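Side-chain contact in protein virC2 (Agrobacterium tumefaciens, PDB 2RH3), which probably binds DNA through its C-terminal ribbon-helix-helix domain, the part described here, and enhances T-DNA transfer and virulence: residues Asn44-Asp48 / Gly49-Ala53. Numbering follows the deposited sequence. Where two conformers were deposited one is given.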
ATOM      1  N   ASN A  44       3.825  12.477   0.728  1.00 30.52           N
ATOM      2  CA  ASN A  44       4.035  13.708  -0.026  1.00 30.81           C
ATOM      3  C   ASN A  44       2.891  14.000  -0.992  1.00 30.93           C
ATOM      4  O   ASN A  44       2.644  15.158  -1.339  1.00 30.97           O
ATOM      5  CB  ASN A  44       5.386  13.684  -0.753  1.00 31.31           C
ATOM      6  CG  ASN A  44       6.570  13.597   0.206  0.50 31.63           C
ATOM      7  OD1 ASN A  44       6.518  14.088   1.337  0.50 32.39           O
ATOM      8  ND2 ASN A  44       7.646  12.970  -0.249  0.50 32.90           N
ATOM      9  N   MET A  45       2.184  12.945  -1.399  1.00 30.63           N
ATOM     10  CA  MET A  45       0.994  13.058  -2.254  1.00 30.88           C
ATOM     11  C   MET A  45      -0.268  13.402  -1.461  1.00 29.97           C
ATOM     12  O   MET A  45      -1.220  13.961  -2.011  1.00 29.15           O
ATOM     13  CB  MET A  45       0.765  11.758  -3.026  1.00 30.26           C
ATOM     14  CG  MET A  45       1.877  11.432  -4.004  1.00 31.75           C
ATOM     15  SD  MET A  45       1.834   9.742  -4.599  1.00 34.23           S
ATOM     16  CE  MET A  45       0.227   9.668  -5.365  1.00 31.67           C
ATOM     17  N   LEU A  46      -0.280  13.042  -0.180  1.00 29.63           N
ATOM     18  CA  LEU A  46      -1.377  13.408   0.703  1.00 29.45           C
ATOM     19  C   LEU A  46      -1.348  14.909   0.912  1.00 30.24           C
ATOM     20  O   LEU A  46      -2.383  15.580   0.859  1.00 30.00           O
ATOM     21  CB  LEU A  46      -1.267  12.678   2.042  1.00 29.12           C
ATOM     22  CG  LEU A  46      -1.532  11.169   1.982  1.00 28.48           C
ATOM     23  CD1 LEU A  46      -1.146  10.487   3.288  1.00 28.35           C
ATOM     24  CD2 LEU A  46      -2.986  10.871   1.634  1.00 27.93           C
ATOM     25  N   ALA A  47      -0.136  15.430   1.104  1.00 30.91           N
ATOM     26  CA  ALA A  47       0.077  16.838   1.419  1.00 31.48           C
ATOM     27  C   ALA A  47      -0.510  17.796   0.383  1.00 32.10           C
ATOM     28  O   ALA A  47      -0.966  18.887   0.738  1.00 32.15           O
ATOM     29  CB  ALA A  47       1.561  17.107   1.618  1.00 31.72           C
ATOM     30  N   ASP A  48      -0.513  17.385  -0.886  1.00 32.33           N
ATOM     31  CA  ASP A  48      -0.995  18.249  -1.970  1.00 32.68           C
ATOM     32  C   ASP A  48      -2.266  17.771  -2.682  1.00 32.17           C
ATOM     33  O   ASP A  48      -2.675  18.358  -3.689  0.50 32.29           O
ATOM     34  CB  ASP A  48       0.129  18.486  -2.991  1.00 33.12           C
ATOM     35  CG  ASP A  48       0.496  17.230  -3.777  1.00 34.46           C
ATOM     36  OD1 ASP A  48      -0.150  16.178  -3.595  1.00 36.19           O
ATOM     37  OD2 ASP A  48       1.443  17.299  -4.593  1.00 35.88           O
ATOM     38  N   GLY A  49      -2.881  16.707  -2.171  1.00 31.89           N
ATOM     39  CA  GLY A  49      -4.119  16.171  -2.744  1.00 31.04           C
ATOM     40  C   GLY A  49      -3.991  15.323  -4.004  1.00 30.57           C
ATOM     41  O   GLY A  49      -4.988  14.771  -4.496  1.00 30.20           O
ATOM     42  N   SER A  50      -2.776  15.202  -4.533  1.00 30.15           N
ATOM     43  CA  SER A  50      -2.563  14.458  -5.776  1.00 30.03           C
ATOM     44  C   SER A  50      -2.865  12.959  -5.637  1.00 29.75           C
ATOM     45  O   SER A  50      -3.122  12.269  -6.627  1.00 29.03           O
ATOM     46  CB  SER A  50      -1.148  14.691  -6.310  1.00 30.24           C
ATOM     47  OG  SER A  50      -0.167  14.207  -5.402  1.00 31.67           O
ATOM     48  N   PHE A  51      -2.877  12.473  -4.396  1.00 29.50           N
ATOM     49  CA  PHE A  51      -3.136  11.062  -4.117  1.00 29.26           C
ATOM     50  C   PHE A  51      -4.522  10.599  -4.573  1.00 29.72           C
ATOM     51  O   PHE A  51      -4.727   9.417  -4.814  1.00 30.02           O
ATOM     52  CB  PHE A  51      -2.947  10.770  -2.626  1.00 28.62           C
ATOM     53  CG  PHE A  51      -4.093  11.232  -1.757  1.00 27.44           C
ATOM     54  CD1 PHE A  51      -5.031  10.317  -1.273  1.00 25.92           C
ATOM     55  CD2 PHE A  51      -4.225  12.569  -1.411  1.00 26.12           C
ATOM     56  CE1 PHE A  51      -6.074  10.735  -0.457  1.00 26.00           C
ATOM     57  CE2 PHE A  51      -5.272  12.992  -0.600  1.00 26.65           C
ATOM     58  CZ  PHE A  51      -6.190  12.078  -0.127  1.00 24.99           C
ATOM     59  N   ARG A  52      -5.465  11.534  -4.697  0.50 30.22           N
ATOM     60  CA  ARG A  52      -6.830  11.200  -5.120  0.50 30.64           C
ATOM     61  C   ARG A  52      -6.901  10.763  -6.585  0.50 31.29           C
ATOM     62  O   ARG A  52      -7.900  10.182  -7.013  0.50 31.60           O
ATOM     63  CB  ARG A  52      -7.789  12.361  -4.849  0.50 30.60           C
ATOM     64  CG  ARG A  52      -7.934  12.689  -3.376  0.50 30.35           C
ATOM     65  CD  ARG A  52      -8.916  13.823  -3.144  0.50 29.94           C
ATOM     66  NE  ARG A  52      -8.491  14.638  -2.011  0.50 29.49           N
ATOM     67  CZ  ARG A  52      -7.683  15.689  -2.107  0.50 28.88           C
ATOM     68  NH1 ARG A  52      -7.219  16.068  -3.292  0.50 30.04           N
ATOM     69  NH2 ARG A  52      -7.341  16.364  -1.017  0.50 27.02           N
ATOM     70  N   ALA A  53      -5.834  11.039  -7.339  1.00 31.64           N
ATOM     71  CA  ALA A  53      -5.725  10.618  -8.744  1.00 32.11           C
ATOM     72  C   ALA A  53      -4.938   9.318  -8.928  1.00 32.35           C
ATOM     73  O   ALA A  53      -4.712   8.859 -10.054  1.00 32.79           O
ATOM     74  CB  ALA A  53      -5.111  11.733  -9.577  1.00 32.31           C
TER
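Phe51 folds back against Leu46 and Met45 where the chain leaves helix 27-47 and turns through Asp48 and Gly49 into a short 3-10 segment. Its CG lies between the backbone N and the carbonyl carbon (chi1 77°), which swings the ring back over the last turn of helix 27-47. From CB outward, each part of Phe51 finds a partner. Phe51 CB packs on Met45 CB at 3.9 Å. Phe51 CD2 brings the ring edge to Met45 O, near the ring plane, at 3.4 Å. Beyond this, methyl CD2 of Leu46 sits over the centre of one face of the Phe51 ring in a CH-pi contact, 3.5 Å from the centroid and almost on the ring normal. On the opposite face, toward the rim, lies CG of Arg52. The backbone fastens the same fold-back: Phe51 N donates to Met45 O at 3.3 Å, from above the carbonyl plane. Gly49 N bonds to Leu46 O, and the positive phi of Gly49, 78°, lets the chain reverse there. The Met45 chain bends at chi3 and brings its CE to 3.8 Å from Phe51 CA, while its CB and CG run past the hydroxyl of Ser50. That hydroxyl is turned to Asp48: Ser50 OG gives a 2.7 Å bond to Asp48 OD1 on its syn side, close to the carboxylate plane. Ser50 N reaches the same Asp48 OD1 at 3.0 Å, nearly straight but from above that plane, forming an Asx turn, so two donors converge on OD1 and limit the rotation of the Asp48 side chain. Around this corner of the ribbon-helix-helix domain, Leu46 rests on Leu81 and Ala85 of helix 79-89, whose His88 meets the Phe51 ring nearly perpendicularly, while Met45 touches Cys111 and Arg115 of helix 97-118.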